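Local coordinates for TfuA domain-containing protein (Methanosarcina acetivorans, PDB 6XP8) that takes part in peptide backbone thioamidation, probably in partnership with a YcaO enzyme, at residues 71-79 and 199-210; 106-114 and 125-133. All blocks are in the same frame, centred on the assembly; numbering follows the deposited sequence.

Contact 1 (71-79 and 199-210)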
ATOM      1  N   LYS A  71       3.922  19.181  -7.384  1.00 18.05           N
ATOM      2  CA  LYS A  71       4.263  17.846  -7.858  1.00 18.52           C
ATOM      3  C   LYS A  71       3.551  16.836  -6.965  1.00 17.45           C
ATOM      4  O   LYS A  71       3.523  16.999  -5.747  1.00 17.79           O
ATOM      5  CB  LYS A  71       5.779  17.628  -7.846  1.00 20.12           C
ATOM      6  CG  LYS A  71       6.551  18.715  -8.582  1.00 22.29           C
ATOM      7  CD  LYS A  71       7.899  18.224  -9.084  1.00 24.22           C
ATOM      8  CE  LYS A  71       8.531  19.224 -10.048  1.00 25.50           C
ATOM      9  NZ  LYS A  71       7.742  19.416 -11.297  1.00 27.48           N
ATOM     10  N   VAL A  72       2.938  15.827  -7.577  1.00 16.38           N
ATOM     11  CA  VAL A  72       2.215  14.794  -6.825  1.00 15.82           C
ATOM     12  C   VAL A  72       2.813  13.430  -7.162  1.00 15.48           C
ATOM     13  O   VAL A  72       2.839  13.026  -8.328  1.00 15.73           O
ATOM     14  CB  VAL A  72       0.679  14.821  -7.081  1.00 15.63           C
ATOM     15  CG1 VAL A  72      -0.041  13.809  -6.188  1.00 15.42           C
ATOM     16  CG2 VAL A  72       0.103  16.215  -6.831  1.00 15.61           C
ATOM     17  N   VAL A  73       3.287  12.743  -6.121  1.00 15.48           N
ATOM     18  CA  VAL A  73       3.869  11.404  -6.221  1.00 15.40           C
ATOM     19  C   VAL A  73       2.930  10.450  -5.501  1.00 15.16           C
ATOM     20  O   VAL A  73       2.433  10.768  -4.424  1.00 15.10           O
ATOM     21  CB  VAL A  73       5.275  11.329  -5.568  1.00 15.66           C
ATOM     22  CG1 VAL A  73       5.902   9.940  -5.730  1.00 15.81           C
ATOM     23  CG2 VAL A  73       6.195  12.381  -6.155  1.00 15.89           C
ATOM     24  N   GLY A  74       2.682   9.295  -6.117  1.00 14.37           N
ATOM     25  CA  GLY A  74       1.906   8.234  -5.485  1.00 14.12           C
ATOM     26  C   GLY A  74       2.540   6.868  -5.606  1.00 13.70           C
ATOM     27  O   GLY A  74       3.198   6.567  -6.600  1.00 13.56           O
ATOM     28  N   GLY A  75       2.340   6.047  -4.577  1.00 13.27           N
ATOM     29  CA  GLY A  75       2.714   4.639  -4.603  1.00 13.34           C
ATOM     30  C   GLY A  75       2.191   3.875  -3.401  1.00 13.21           C
ATOM     31  O   GLY A  75       1.561   4.457  -2.497  1.00 13.53           O
ATOM     32  N   ALA A  76       2.468   2.569  -3.406  1.00 13.06           N
ATOM     33  CA  ALA A  76       2.167   1.611  -2.314  1.00 13.09           C
ATOM     34  C   ALA A  76       0.692   1.225  -2.145  1.00 13.28           C
ATOM     35  O   ALA A  76       0.350   0.037  -2.168  1.00 13.52           O
ATOM     36  CB  ALA A  76       2.776   2.054  -0.981  1.00 13.41           C
ATOM     37  N   SER A  77      -0.167   2.226  -1.973  1.00 13.14           N
ATOM     38  CA  SER A  77      -1.549   1.991  -1.579  1.00 13.31           C
ATOM     39  C   SER A  77      -2.498   2.871  -2.394  1.00 13.16           C
ATOM     40  O   SER A  77      -2.560   2.715  -3.615  1.00 13.10           O
ATOM     41  CB  SER A  77      -1.692   2.216  -0.071  1.00 13.48           C
ATOM     42  OG  SER A  77      -2.846   1.567   0.438  1.00 13.93           O
ATOM     43  N   MET A  78      -3.229   3.784  -1.742  1.00 13.18           N
ATOM     44  CA  MET A  78      -4.068   4.749  -2.472  1.00 13.33           C
ATOM     45  C   MET A  78      -3.254   5.542  -3.503  1.00 13.02           C
ATOM     46  O   MET A  78      -3.748   5.839  -4.595  1.00 12.64           O
ATOM     47  CB  MET A  78      -4.843   5.683  -1.523  1.00 13.64           C
ATOM     48  CG  MET A  78      -5.681   6.759  -2.221  1.00 14.22           C
ATOM     49  SD  MET A  78      -6.911   6.120  -3.387  1.00 15.00           S
ATOM     50  CE  MET A  78      -8.379   6.062  -2.364  1.00 14.61           C
ATOM     51  N   GLY A  79      -2.002   5.854  -3.171  1.00 12.98           N
ATOM     52  CA  GLY A  79      -1.123   6.561  -4.104  1.00 13.18           C
ATOM     53  C   GLY A  79      -0.825   5.764  -5.364  1.00 13.24           C
ATOM     54  O   GLY A  79      -0.709   6.332  -6.452  1.00 13.15           O
ATOM     55  N   LYS A 199       4.218  -3.170   0.291  1.00 15.11           N
ATOM     56  CA  LYS A 199       3.665  -1.851   0.621  1.00 14.85           C
ATOM     57  C   LYS A 199       4.698  -0.963   1.308  1.00 14.61           C
ATOM     58  O   LYS A 199       4.831   0.207   0.947  1.00 13.74           O
ATOM     59  CB  LYS A 199       2.401  -1.970   1.468  1.00 15.40           C
ATOM     60  CG  LYS A 199       1.207  -2.505   0.697  1.00 15.53           C
ATOM     61  CD  LYS A 199      -0.077  -2.203   1.454  1.00 16.07           C
ATOM     62  CE  LYS A 199      -0.794  -0.985   0.912  1.00 16.09           C
ATOM     63  NZ  LYS A 199      -2.029  -0.711   1.704  1.00 15.98           N
ATOM     64  N   ARG A 200       5.442  -1.526   2.262  1.00 14.57           N
ATOM     65  CA  ARG A 200       6.488  -0.777   2.967  1.00 14.85           C
ATOM     66  C   ARG A 200       7.631  -0.383   2.031  1.00 14.61           C
ATOM     67  O   ARG A 200       8.123   0.745   2.087  1.00 15.25           O
ATOM     68  CB  ARG A 200       7.037  -1.595   4.137  1.00 15.22           C
ATOM     69  CG  ARG A 200       8.057  -0.856   4.981  1.00 16.23           C
ATOM     70  CD  ARG A 200       8.640  -1.748   6.068  1.00 16.84           C
ATOM     71  NE  ARG A 200       9.483  -0.966   6.975  1.00 18.09           N
ATOM     72  CZ  ARG A 200       9.031  -0.276   8.019  1.00 18.57           C
ATOM     73  NH1 ARG A 200       7.734  -0.271   8.318  1.00 18.92           N
ATOM     74  NH2 ARG A 200       9.883   0.409   8.773  1.00 19.76           N
ATOM     75  N   GLN A 201       8.044  -1.310   1.168  1.00 14.51           N
ATOM     76  CA  GLN A 201       9.154  -1.050   0.249  1.00 14.25           C
ATOM     77  C   GLN A 201       8.768   0.006  -0.771  1.00 14.06           C
ATOM     78  O   GLN A 201       9.565   0.888  -1.077  1.00 13.60           O
ATOM     79  CB  GLN A 201       9.650  -2.334  -0.422  1.00 15.22           C
ATOM     80  CG  GLN A 201      10.357  -3.254   0.574  1.00 16.35           C
ATOM     81  CD  GLN A 201      10.792  -4.575  -0.021  1.00 17.76           C
ATOM     82  OE1 GLN A 201      10.032  -5.227  -0.747  1.00 19.40           O
ATOM     83  NE2 GLN A 201      12.016  -4.994   0.299  1.00 17.87           N
ATOM     84  N   ASP A 202       7.530  -0.072  -1.258  1.00 13.78           N
ATOM     85  CA  ASP A 202       7.021   0.947  -2.168  1.00 13.93           C
ATOM     86  C   ASP A 202       6.885   2.298  -1.485  1.00 13.61           C
ATOM     87  O   ASP A 202       7.178   3.325  -2.107  1.00 13.41           O
ATOM     88  CB  ASP A 202       5.675   0.534  -2.748  1.00 14.27           C
ATOM     89  CG  ASP A 202       5.797  -0.412  -3.916  1.00 14.81           C
ATOM     90  OD1 ASP A 202       6.905  -0.932  -4.210  1.00 15.87           O
ATOM     91  OD2 ASP A 202       4.749  -0.633  -4.546  1.00 15.27           O
ATOM     92  N   ALA A 203       6.427   2.291  -0.228  1.00 13.29           N
ATOM     93  CA  ALA A 203       6.308   3.517   0.583  1.00 13.45           C
ATOM     94  C   ALA A 203       7.649   4.240   0.713  1.00 13.37           C
ATOM     95  O   ALA A 203       7.721   5.455   0.542  1.00 13.54           O
ATOM     96  CB  ALA A 203       5.726   3.211   1.959  1.00 13.48           C
ATOM     97  N   VAL A 204       8.705   3.482   1.001  1.00 13.31           N
ATOM     98  CA  VAL A 204      10.068   4.020   1.048  1.00 13.45           C
ATOM     99  C   VAL A 204      10.479   4.649  -0.294  1.00 13.46           C
ATOM    100  O   VAL A 204      11.054   5.738  -0.316  1.00 13.40           O
ATOM    101  CB  VAL A 204      11.074   2.971   1.578  1.00 13.46           C
ATOM    102  CG1 VAL A 204      12.514   3.455   1.452  1.00 14.04           C
ATOM    103  CG2 VAL A 204      10.769   2.683   3.041  1.00 13.60           C
ATOM    104  N   LEU A 205      10.134   3.985  -1.400  1.00 13.56           N
ATOM    105  CA  LEU A 205      10.367   4.543  -2.735  1.00 13.60           C
ATOM    106  C   LEU A 205       9.656   5.880  -2.969  1.00 13.51           C
ATOM    107  O   LEU A 205      10.228   6.766  -3.603  1.00 13.86           O
ATOM    108  CB  LEU A 205      10.024   3.533  -3.839  1.00 13.99           C
ATOM    109  CG  LEU A 205      10.935   2.317  -4.051  1.00 14.51           C
ATOM    110  CD1 LEU A 205      10.358   1.444  -5.154  1.00 15.18           C
ATOM    111  CD2 LEU A 205      12.370   2.717  -4.364  1.00 15.21           C
ATOM    112  N   VAL A 206       8.438   6.031  -2.438  1.00 13.32           N
ATOM    113  CA  VAL A 206       7.708   7.311  -2.515  1.00 13.36           C
ATOM    114  C   VAL A 206       8.486   8.401  -1.771  1.00 13.63           C
ATOM    115  O   VAL A 206       8.695   9.495  -2.306  1.00 14.23           O
ATOM    116  CB  VAL A 206       6.252   7.208  -1.994  1.00 13.00           C
ATOM    117  CG1 VAL A 206       5.567   8.567  -2.014  1.00 13.08           C
ATOM    118  CG2 VAL A 206       5.458   6.212  -2.825  1.00 13.12           C
ATOM    119  N   LEU A 207       8.931   8.077  -0.556  1.00 14.01           N
ATOM    120  CA  LEU A 207       9.712   9.000   0.277  1.00 14.47           C
ATOM    121  C   LEU A 207      10.974   9.468  -0.436  1.00 14.96           C
ATOM    122  O   LEU A 207      11.284  10.659  -0.434  1.00 15.20           O
ATOM    123  CB  LEU A 207      10.062   8.353   1.622  1.00 14.53           C
ATOM    124  CG  LEU A 207       8.905   7.967   2.552  1.00 14.41           C
ATOM    125  CD1 LEU A 207       9.475   7.361   3.818  1.00 14.57           C
ATOM    126  CD2 LEU A 207       7.974   9.142   2.878  1.00 14.59           C
ATOM    127  N   GLU A 208      11.663   8.531  -1.085  1.00 15.85           N
ATOM    128  CA  GLU A 208      12.913   8.821  -1.794  1.00 17.12           C
ATOM    129  C   GLU A 208      12.676   9.662  -3.050  1.00 17.10           C
ATOM    130  O   GLU A 208      13.490  10.531  -3.365  1.00 17.20           O
ATOM    131  CB  GLU A 208      13.693   7.528  -2.075  1.00 18.77           C
ATOM    132  CG  GLU A 208      14.201   6.892  -0.779  1.00 21.13           C
ATOM    133  CD  GLU A 208      14.846   5.521  -0.924  1.00 22.70           C
ATOM    134  OE1 GLU A 208      14.486   4.741  -1.834  1.00 23.68           O
ATOM    135  OE2 GLU A 208      15.715   5.212  -0.079  1.00 24.32           O
ATOM    136  N   THR A 209      11.553   9.418  -3.734  1.00 16.45           N
ATOM    137  CA  THR A 209      11.134  10.218  -4.901  1.00 16.97           C
ATOM    138  C   THR A 209      10.773  11.652  -4.494  1.00 16.93           C
ATOM    139  O   THR A 209      11.208  12.615  -5.145  1.00 17.11           O
ATOM    140  CB  THR A 209       9.972   9.543  -5.675  1.00 17.27           C
ATOM    141  OG1 THR A 209      10.404   8.259  -6.130  1.00 18.46           O
ATOM    142  CG2 THR A 209       9.553  10.363  -6.893  1.00 17.31           C
ATOM    143  N   VAL A 210       9.994  11.781  -3.417  1.00 16.77           N
ATOM    144  CA  VAL A 210       9.636  13.092  -2.858  1.00 17.31           C
ATOM    145  C   VAL A 210      10.906  13.857  -2.452  1.00 17.79           C
ATOM    146  O   VAL A 210      11.049  15.039  -2.776  1.00 17.93           O
ATOM    147  CB  VAL A 210       8.623  12.969  -1.687  1.00 16.75           C
ATOM    148  CG1 VAL A 210       8.423  14.306  -0.991  1.00 16.65           C
ATOM    149  CG2 VAL A 210       7.282  12.450  -2.193  1.00 16.80           C
TER
HETATM  150  O   HOH W   1       3.632   1.392  -5.794  1.00 15.08           O
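Asp202 meets Ala76 through its CB, 3.7 Å from Ala76 CA, while its flat carboxylate is held by bonds from outside and by a water. OD1 is bonded by Lys96 N and OD2 by Val97 N at the start of helix 96-102, where a helix N-terminus would probably stabilise the negative charge. A water accepts a hydrogen bond from Ala76 N and donates one to Asp202 OD2, carrying the grip back to the turn. That turn, Gly75 to Ser77, is a classic gamma turn, closed by Ser77 N to Gly75 O. Ala76 CB presses on Lys199 O at 3.4 Å. The Lys199 chain bends at chi3 (99°), bringing NZ within 2.7 Å of Ser77 OG, to which it donates; NZ also bonds Val112 O. Ala76 O is buried beside Lys199 CE without a hydrogen-bond partner. Val206 CG2 lies 3.6 Å from Gly75 CA, so close that a CB on Gly75 would collide with it. Val73, its CG1 anti to the backbone N (chi1 -178°), sets this methyl 4.0 Å from Val206 CG1 and against Thr209 CG2. Strand 71-74 and helix 199-210 run nearly antiparallel (162°), an example of helix-on-sheet layering in a parallel alpha/beta fold.

Contact 2 (106-114 and 125-133)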
ATOM      1  N   ILE A 106      -2.829  -6.269 -11.608  1.00 20.51           N
ATOM      2  CA  ILE A 106      -3.844  -6.277 -10.551  1.00 20.13           C
ATOM      3  C   ILE A 106      -4.889  -5.203 -10.873  1.00 19.94           C
ATOM      4  O   ILE A 106      -4.623  -4.296 -11.672  1.00 19.45           O
ATOM      5  CB  ILE A 106      -3.244  -6.069  -9.131  1.00 20.82           C
ATOM      6  CG1 ILE A 106      -2.588  -4.677  -8.998  1.00 20.40           C
ATOM      7  CG2 ILE A 106      -2.292  -7.214  -8.761  1.00 20.41           C
ATOM      8  CD1 ILE A 106      -2.176  -4.279  -7.589  1.00 21.10           C
ATOM      9  N   GLU A 107      -6.072  -5.319 -10.270  1.00 20.14           N
ATOM     10  CA  GLU A 107      -7.102  -4.272 -10.356  1.00 20.39           C
ATOM     11  C   GLU A 107      -7.960  -4.191  -9.095  1.00 19.40           C
ATOM     12  O   GLU A 107      -8.116  -5.181  -8.370  1.00 18.78           O
ATOM     13  CB  GLU A 107      -7.978  -4.399 -11.618  1.00 22.92           C
ATOM     14  CG  GLU A 107      -8.698  -5.724 -11.794  1.00 25.63           C
ATOM     15  CD  GLU A 107      -9.553  -5.761 -13.051  1.00 27.09           C
ATOM     16  OE1 GLU A 107      -9.108  -6.365 -14.049  1.00 27.91           O
ATOM     17  OE2 GLU A 107     -10.655  -5.169 -13.043  1.00 28.78           O
ATOM     18  N   SER A 108      -8.497  -2.988  -8.869  1.00 19.16           N
ATOM     19  CA  SER A 108      -9.350  -2.613  -7.721  1.00 18.47           C
ATOM     20  C   SER A 108      -8.574  -2.339  -6.434  1.00 18.06           C
ATOM     21  O   SER A 108      -7.462  -2.852  -6.231  1.00 18.25           O
ATOM     22  CB  SER A 108     -10.490  -3.615  -7.462  1.00 18.94           C
ATOM     23  OG  SER A 108     -10.072  -4.650  -6.579  1.00 19.40           O
ATOM     24  N   ASP A 109      -9.192  -1.536  -5.567  1.00 17.35           N
ATOM     25  CA  ASP A 109      -8.622  -1.168  -4.276  1.00 17.13           C
ATOM     26  C   ASP A 109      -8.557  -2.343  -3.294  1.00 16.32           C
ATOM     27  O   ASP A 109      -7.852  -2.259  -2.295  1.00 16.23           O
ATOM     28  CB  ASP A 109      -9.337   0.054  -3.657  1.00 18.12           C
ATOM     29  CG  ASP A 109     -10.851  -0.135  -3.488  1.00 19.13           C
ATOM     30  OD1 ASP A 109     -11.347  -1.278  -3.430  1.00 20.32           O
ATOM     31  OD2 ASP A 109     -11.553   0.891  -3.390  1.00 19.19           O
ATOM     32  N   ASP A 110      -9.270  -3.433  -3.598  1.00 15.92           N
ATOM     33  CA  ASP A 110      -9.212  -4.642  -2.761  1.00 16.13           C
ATOM     34  C   ASP A 110      -7.788  -5.204  -2.624  1.00 15.69           C
ATOM     35  O   ASP A 110      -7.473  -5.878  -1.637  1.00 15.98           O
ATOM     36  CB  ASP A 110     -10.163  -5.729  -3.265  1.00 17.07           C
ATOM     37  CG  ASP A 110     -10.254  -6.910  -2.302  1.00 18.33           C
ATOM     38  OD1 ASP A 110     -10.680  -6.702  -1.149  1.00 19.32           O
ATOM     39  OD2 ASP A 110      -9.882  -8.030  -2.701  1.00 19.11           O
ATOM     40  N   GLU A 111      -6.937  -4.913  -3.606  1.00 15.40           N
ATOM     41  CA  GLU A 111      -5.546  -5.373  -3.600  1.00 15.15           C
ATOM     42  C   GLU A 111      -4.707  -4.766  -2.474  1.00 15.09           C
ATOM     43  O   GLU A 111      -3.746  -5.386  -2.004  1.00 14.89           O
ATOM     44  CB  GLU A 111      -4.880  -5.104  -4.957  1.00 15.41           C
ATOM     45  CG  GLU A 111      -5.428  -5.961  -6.097  1.00 16.10           C
ATOM     46  CD  GLU A 111      -5.095  -7.441  -5.969  1.00 16.57           C
ATOM     47  OE1 GLU A 111      -4.030  -7.788  -5.392  1.00 16.56           O
ATOM     48  OE2 GLU A 111      -5.896  -8.268  -6.469  1.00 16.99           O
ATOM     49  N   VAL A 112      -5.087  -3.563  -2.044  1.00 14.50           N
ATOM     50  CA  VAL A 112      -4.295  -2.794  -1.071  1.00 14.58           C
ATOM     51  C   VAL A 112      -5.016  -2.447   0.240  1.00 14.43           C
ATOM     52  O   VAL A 112      -4.364  -2.047   1.206  1.00 14.63           O
ATOM     53  CB  VAL A 112      -3.694  -1.512  -1.699  1.00 14.07           C
ATOM     54  CG1 VAL A 112      -2.531  -1.858  -2.616  1.00 13.83           C
ATOM     55  CG2 VAL A 112      -4.746  -0.705  -2.453  1.00 13.93           C
ATOM     56  N   ALA A 113      -6.344  -2.589   0.277  1.00 14.88           N
ATOM     57  CA  ALA A 113      -7.133  -2.243   1.473  1.00 15.16           C
ATOM     58  C   ALA A 113      -6.669  -3.003   2.725  1.00 15.64           C
ATOM     59  O   ALA A 113      -6.408  -4.212   2.664  1.00 15.66           O
ATOM     60  CB  ALA A 113      -8.612  -2.499   1.228  1.00 15.17           C
ATOM     61  N   VAL A 114      -6.539  -2.272   3.833  1.00 16.16           N
ATOM     62  CA  VAL A 114      -6.215  -2.839   5.157  1.00 16.83           C
ATOM     63  C   VAL A 114      -7.081  -2.230   6.253  1.00 17.10           C
ATOM     64  O   VAL A 114      -7.396  -1.033   6.224  1.00 17.26           O
ATOM     65  CB  VAL A 114      -4.718  -2.678   5.571  1.00 17.18           C
ATOM     66  CG1 VAL A 114      -3.845  -3.676   4.843  1.00 17.82           C
ATOM     67  CG2 VAL A 114      -4.201  -1.258   5.354  1.00 17.63           C
ATOM     68  N   SER A 125      -4.897  -5.820   9.667  1.00 19.19           N
ATOM     69  CA  SER A 125      -4.895  -6.860   8.646  1.00 18.37           C
ATOM     70  C   SER A 125      -3.711  -6.744   7.677  1.00 17.75           C
ATOM     71  O   SER A 125      -2.917  -5.801   7.754  1.00 17.82           O
ATOM     72  CB  SER A 125      -6.232  -6.864   7.899  1.00 17.91           C
ATOM     73  OG  SER A 125      -6.366  -5.719   7.076  1.00 17.41           O
ATOM     74  N   VAL A 126      -3.612  -7.720   6.776  1.00 17.54           N
ATOM     75  CA  VAL A 126      -2.538  -7.818   5.790  1.00 17.40           C
ATOM     76  C   VAL A 126      -3.102  -7.506   4.395  1.00 17.22           C
ATOM     77  O   VAL A 126      -4.121  -8.089   4.004  1.00 17.00           O
ATOM     78  CB  VAL A 126      -1.891  -9.228   5.794  1.00 18.03           C
ATOM     79  CG1 VAL A 126      -0.744  -9.309   4.800  1.00 18.52           C
ATOM     80  CG2 VAL A 126      -1.395  -9.589   7.186  1.00 18.51           C
ATOM     81  N   PRO A 127      -2.442  -6.596   3.642  1.00 17.13           N
ATOM     82  CA  PRO A 127      -2.910  -6.303   2.287  1.00 16.89           C
ATOM     83  C   PRO A 127      -2.684  -7.485   1.355  1.00 16.91           C
ATOM     84  O   PRO A 127      -1.691  -8.211   1.500  1.00 16.59           O
ATOM     85  CB  PRO A 127      -2.045  -5.117   1.864  1.00 17.43           C
ATOM     86  CG  PRO A 127      -0.786  -5.282   2.642  1.00 17.60           C
ATOM     87  CD  PRO A 127      -1.174  -5.898   3.948  1.00 17.18           C
ATOM     88  N   LEU A 128      -3.614  -7.674   0.425  1.00 16.02           N
ATOM     89  CA  LEU A 128      -3.534  -8.746  -0.558  1.00 15.98           C
ATOM     90  C   LEU A 128      -2.230  -8.748  -1.360  1.00 15.89           C
ATOM     91  O   LEU A 128      -1.689  -9.819  -1.619  1.00 16.16           O
ATOM     92  CB  LEU A 128      -4.755  -8.723  -1.488  1.00 15.80           C
ATOM     93  CG  LEU A 128      -4.988  -9.875  -2.476  1.00 15.92           C
ATOM     94  CD1 LEU A 128      -4.981 -11.241  -1.795  1.00 15.76           C
ATOM     95  CD2 LEU A 128      -6.312  -9.643  -3.183  1.00 15.98           C
ATOM     96  N   VAL A 129      -1.723  -7.564  -1.736  1.00 15.62           N
ATOM     97  CA  VAL A 129      -0.422  -7.472  -2.433  1.00 15.94           C
ATOM     98  C   VAL A 129       0.746  -8.103  -1.661  1.00 15.76           C
ATOM     99  O   VAL A 129       1.573  -8.784  -2.269  1.00 15.32           O
ATOM    100  CB  VAL A 129      -0.053  -6.042  -2.924  1.00 15.93           C
ATOM    101  CG1 VAL A 129      -0.959  -5.624  -4.078  1.00 16.40           C
ATOM    102  CG2 VAL A 129      -0.076  -5.024  -1.793  1.00 16.17           C
ATOM    103  N   ASN A 130       0.789  -7.880  -0.341  1.00 15.91           N
ATOM    104  CA  ASN A 130       1.776  -8.515   0.552  1.00 15.84           C
ATOM    105  C   ASN A 130       1.580 -10.035   0.602  1.00 16.14           C
ATOM    106  O   ASN A 130       2.561 -10.779   0.610  1.00 16.10           O
ATOM    107  CB  ASN A 130       1.710  -7.939   1.978  1.00 16.17           C
ATOM    108  CG  ASN A 130       2.406  -6.585   2.129  1.00 16.13           C
ATOM    109  OD1 ASN A 130       2.699  -5.889   1.155  1.00 16.35           O
ATOM    110  ND2 ASN A 130       2.627  -6.187   3.377  1.00 16.20           N
ATOM    111  N   ILE A 131       0.320 -10.483   0.630  1.00 15.66           N
ATOM    112  CA  ILE A 131      -0.013 -11.922   0.629  1.00 15.68           C
ATOM    113  C   ILE A 131       0.476 -12.573  -0.671  1.00 15.73           C
ATOM    114  O   ILE A 131       1.116 -13.631  -0.635  1.00 15.65           O
ATOM    115  CB  ILE A 131      -1.528 -12.181   0.883  1.00 15.34           C
ATOM    116  CG1 ILE A 131      -1.914 -11.753   2.306  1.00 15.61           C
ATOM    117  CG2 ILE A 131      -1.897 -13.649   0.655  1.00 15.60           C
ATOM    118  CD1 ILE A 131      -3.402 -11.519   2.523  1.00 15.55           C
ATOM    119  N   ARG A 132       0.207 -11.913  -1.801  1.00 16.41           N
ATOM    120  CA  ARG A 132       0.662 -12.365  -3.125  1.00 17.31           C
ATOM    121  C   ARG A 132       2.177 -12.600  -3.151  1.00 17.95           C
ATOM    122  O   ARG A 132       2.641 -13.682  -3.524  1.00 17.67           O
ATOM    123  CB  ARG A 132       0.273 -11.351  -4.215  1.00 17.45           C
ATOM    124  CG  ARG A 132      -1.215 -11.286  -4.536  1.00 18.03           C
ATOM    125  CD  ARG A 132      -1.470 -10.368  -5.727  1.00 18.57           C
ATOM    126  NE  ARG A 132      -2.893 -10.241  -6.062  1.00 18.83           N
ATOM    127  CZ  ARG A 132      -3.603 -11.118  -6.776  1.00 19.35           C
ATOM    128  NH1 ARG A 132      -3.050 -12.241  -7.238  1.00 19.56           N
ATOM    129  NH2 ARG A 132      -4.888 -10.874  -7.021  1.00 18.96           N
ATOM    130  N   GLU A 133       2.927 -11.587  -2.712  1.00 18.59           N
ATOM    131  CA  GLU A 133       4.388 -11.612  -2.731  1.00 19.19           C
ATOM    132  C   GLU A 133       4.991 -12.576  -1.712  1.00 19.29           C
ATOM    133  O   GLU A 133       6.028 -13.204  -1.979  1.00 19.48           O
ATOM    134  CB  GLU A 133       4.935 -10.199  -2.526  1.00 20.59           C
ATOM    135  CG  GLU A 133       4.760  -9.300  -3.741  1.00 21.71           C
ATOM    136  CD  GLU A 133       5.504  -9.815  -4.959  1.00 23.17           C
ATOM    137  OE1 GLU A 133       6.750  -9.744  -4.973  1.00 25.45           O
ATOM    138  OE2 GLU A 133       4.843 -10.292  -5.904  1.00 24.32           O
TER
HETATM  139  O   HOH W   2      -6.090  -6.137   0.659  1.00 16.40           O
HETATM  140  O   HOH W   3      -6.225  -6.386   4.325  1.00 16.25           O
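Glu111 and Arg132 form the tight end of this contact, meeting side-on through two hydrogen bonds. Arg132 NE gives a nearly straight bond (168°) to Glu111 OE1. Arg132 NH2 reaches Glu111 OE2 over 2.8 Å, and both oxygens are met on their syn sides. The carboxylate and guanidinium planes are 29° apart. A bend at chi2 of Glu111 (-68°) turns its carboxylate toward the extended arginine. The same residue receives the helix start, Val129 N donating to Glu111 O at 3.0 Å, while Leu128 CD2 packs 3.6 Å from Glu111 OE2. Close by, the side chains of Ile106 and Val129 cross at about a right angle, Ile106 CD1 4.0 Å from Val129 CG1. A leucine in place of Arg132 would probably leave the Glu111 carboxylate without its paired charge and freer to turn. The other end is looser and watered. One water links Asp110 O, Ala113 O and Leu128 N, and a second sits among Ala113 O, Ser125 OG and Val126 O; Ser125 OG is also bonded to Ser115 N. Beside the second water, the Val114 side chain lies alongside Pro127, pointing the same way. Around this junction Tyr101 of helix 96-102 touches Glu111 and Val112, helix 146-157 packs on Leu128, and Val129 leans on helix 198-215.

Contact 2 is nested along the chain inside the loop that contact 1 closes: strand 71-74 comes first, then 106-114 and 125-133, and finally helix 198-215. Their centres lie 16 Å apart, yet the two touch, mainly through Lys199. Its NZ probably bonds Val112 O at 2.7 Å, its backbone N probably bonds Asn130 OD1, and its CD packs on Pro127; Ala76 O also packs on Val112 CG1. Helix 96-102 serves both, its start facing contact 1 and Tyr101 facing contact 2. The pair thus illustrates how a late helix can lie on the parallel sheet and, at its N-terminal end, join the turn after strand 71-74 to the start of helix 128-140.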